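Local coordinates for glutathione S-transferase (Ceriporiopsis subvermispora, PDB 6J3E), which probably conjugates the thiol of glutathione to electrophilic substrates, as a serine-type member of the glutathione S-transferase family, at residues 26-29 against 30-34. Numbering follows the deposited sequence.
Sequences KTRY and TLNFK. With EDO (1,2-ethanediol), chain D.
With chi1 at -53°, the hydroxyl of Thr30 swings beside its own backbone N and back toward the carbonyl of Lys26, one helical turn earlier. OG1 donates to Lys26 O at 2.6 Å, while Thr30 N reaches that oxygen at 3.0 Å; one acceptor is thus gripped by two donors, which come from opposite faces of its plane. Threonine suits this buried position because its hydroxyl is satisfied within the helix, leaving its hydrocarbon part to pack on Ile209 of helix 206-222. A valine here would probably cost Lys26 O its second donor and leave a methyl against that carbonyl. The following residues continue the i to i+4 ladder, Leu31 N donating to Thr27 O at 2.9 Å and Phe33 N to Tyr29 O at 2.8 Å. This helix, 22-34, is the crossover between parallel strands 5-9 and 38-42 in the thioredoxin-like N-terminal domain. Thr27 and Leu31 run side by side, Thr27 CG2 meeting Leu31 CD1 at 4.0 Å, small and branched apolar groups facing helix 86-96. Arg28 and Asn32 also point the same way, flat ends turned 58° apart: the long arginine reaches a salt bridge with Asp9, while the amide both accepts from and donates to its surroundings, OD1 hydrogen-bonded to Tyr38 OH and ND2 to the carbonyls of Tyr250 and Val252. Lys26, a glutathione-binding residue bent at chi3, hydrogen-bonds through NZ to Ser86 OG and to an ethanediol.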
loop_
_atom_site.group_PDB
_atom_site.type_symbol
_atom_site.label_atom_id
_atom_site.label_comp_id
_atom_site.label_asym_id
_atom_site.label_seq_id
_atom_site.Cartn_x
_atom_site.Cartn_y
_atom_site.Cartn_z
ATOM N N LYS A 26 -18.686 -0.857 -1.482
ATOM C CA LYS A 26 -17.844 0.280 -1.819
ATOM C C LYS A 26 -18.573 1.174 -2.810
ATOM O O LYS A 26 -18.680 2.387 -2.609
ATOM C CB LYS A 26 -16.500 -0.190 -2.381
ATOM C CG LYS A 26 -15.568 -0.825 -1.349
ATOM C CD LYS A 26 -14.168 -1.086 -1.921
ATOM C CE LYS A 26 -14.032 -2.501 -2.394
ATOM N NZ LYS A 26 -13.013 -2.709 -3.439
ATOM N N THR A 27 -19.161 0.571 -3.844
ATOM C CA THR A 27 -19.853 1.359 -4.865
ATOM C C THR A 27 -21.226 1.831 -4.389
ATOM O O THR A 27 -21.650 2.944 -4.728
ATOM C CB THR A 27 -19.947 0.550 -6.161
ATOM O OG1 THR A 27 -18.638 0.461 -6.729
ATOM C CG2 THR A 27 -20.878 1.209 -7.185
ATOM N N ARG A 28 -21.925 1.022 -3.588
ATOM C CA ARG A 28 -23.173 1.489 -2.997
ATOM C C ARG A 28 -22.918 2.688 -2.087
ATOM O O ARG A 28 -23.572 3.732 -2.214
ATOM C CB ARG A 28 -23.864 0.355 -2.232
ATOM C CG ARG A 28 -25.234 0.740 -1.670
ATOM C CD ARG A 28 -25.964 -0.424 -0.997
ATOM N NE ARG A 28 -26.297 -1.502 -1.922
ATOM C CZ ARG A 28 -27.349 -1.503 -2.743
ATOM N NH1 ARG A 28 -28.185 -0.474 -2.783
ATOM N NH2 ARG A 28 -27.564 -2.546 -3.535
ATOM N N TYR A 29 -21.960 2.559 -1.164
ATOM C CA TYR A 29 -21.583 3.696 -0.333
ATOM C C TYR A 29 -21.298 4.923 -1.193
ATOM O O TYR A 29 -21.797 6.021 -0.912
ATOM C CB TYR A 29 -20.359 3.346 0.524
ATOM C CG TYR A 29 -20.651 2.758 1.898
ATOM C CD1 TYR A 29 -21.593 3.338 2.746
ATOM C CD2 TYR A 29 -19.957 1.649 2.359
ATOM C CE1 TYR A 29 -21.842 2.817 4.012
ATOM C CE2 TYR A 29 -20.201 1.122 3.614
ATOM C CZ TYR A 29 -21.143 1.704 4.442
ATOM O OH TYR A 29 -21.381 1.160 5.700
ATOM N N THR A 30 -20.534 4.745 -2.279
ATOM C CA THR A 30 -20.141 5.887 -3.102
ATOM C C THR A 30 -21.357 6.551 -3.758
ATOM O O THR A 30 -21.469 7.788 -3.757
ATOM C CB THR A 30 -19.103 5.450 -4.145
ATOM O OG1 THR A 30 -18.015 4.787 -3.481
ATOM C CG2 THR A 30 -18.532 6.656 -4.882
ATOM N N LEU A 31 -22.297 5.754 -4.289
ATOM C CA LEU A 31 -23.497 6.337 -4.894
ATOM C C LEU A 31 -24.396 7.003 -3.851
ATOM O O LEU A 31 -25.031 8.020 -4.145
ATOM C CB LEU A 31 -24.266 5.265 -5.666
ATOM C CG LEU A 31 -23.619 4.711 -6.939
ATOM C CD1 LEU A 31 -24.267 3.397 -7.298
ATOM C CD2 LEU A 31 -23.750 5.678 -8.099
ATOM N N ASN A 32 -24.446 6.459 -2.627
ATOM C CA ASN A 32 -25.224 7.080 -1.553
ATOM C C ASN A 32 -24.583 8.386 -1.086
ATOM O O ASN A 32 -25.280 9.378 -0.853
ATOM C CB ASN A 32 -25.375 6.104 -0.382
ATOM C CG ASN A 32 -26.289 4.923 -0.708
ATOM O OD1 ASN A 32 -26.920 4.881 -1.772
ATOM N ND2 ASN A 32 -26.379 3.968 0.213
ATOM N N PHE A 33 -23.256 8.409 -0.944
ATOM C CA PHE A 33 -22.584 9.605 -0.451
ATOM C C PHE A 33 -22.547 10.697 -1.505
ATOM O O PHE A 33 -22.628 11.886 -1.175
ATOM C CB PHE A 33 -21.167 9.262 0.002
ATOM C CG PHE A 33 -20.310 10.466 0.306
ATOM C CD1 PHE A 33 -20.363 11.075 1.557
ATOM C CD2 PHE A 33 -19.448 10.972 -0.651
ATOM C CE1 PHE A 33 -19.574 12.173 1.850
ATOM C CE2 PHE A 33 -18.661 12.067 -0.381
ATOM C CZ PHE A 33 -18.719 12.673 0.881
ATOM N N LYS A 34 -22.389 10.322 -2.777
ATOM C CA LYS A 34 -22.458 11.318 -3.842
ATOM C C LYS A 34 -23.883 11.782 -4.100
ATOM O O LYS A 34 -24.074 12.863 -4.673
ATOM C CB LYS A 34 -21.854 10.773 -5.136
ATOM C CG LYS A 34 -20.334 10.808 -5.175
ATOM C CD LYS A 34 -19.830 10.302 -6.514
ATOM C CE LYS A 34 -18.354 10.622 -6.697
ATOM N NZ LYS A 34 -18.095 12.092 -6.860
HETATM C C1 EDO D . -14.394 -5.083 -8.187
HETATM O O1 EDO D . -14.109 -6.433 -7.786
HETATM C C2 EDO D . -13.622 -4.124 -7.293
HETATM O O2 EDO D . -14.403 -3.843 -6.132
#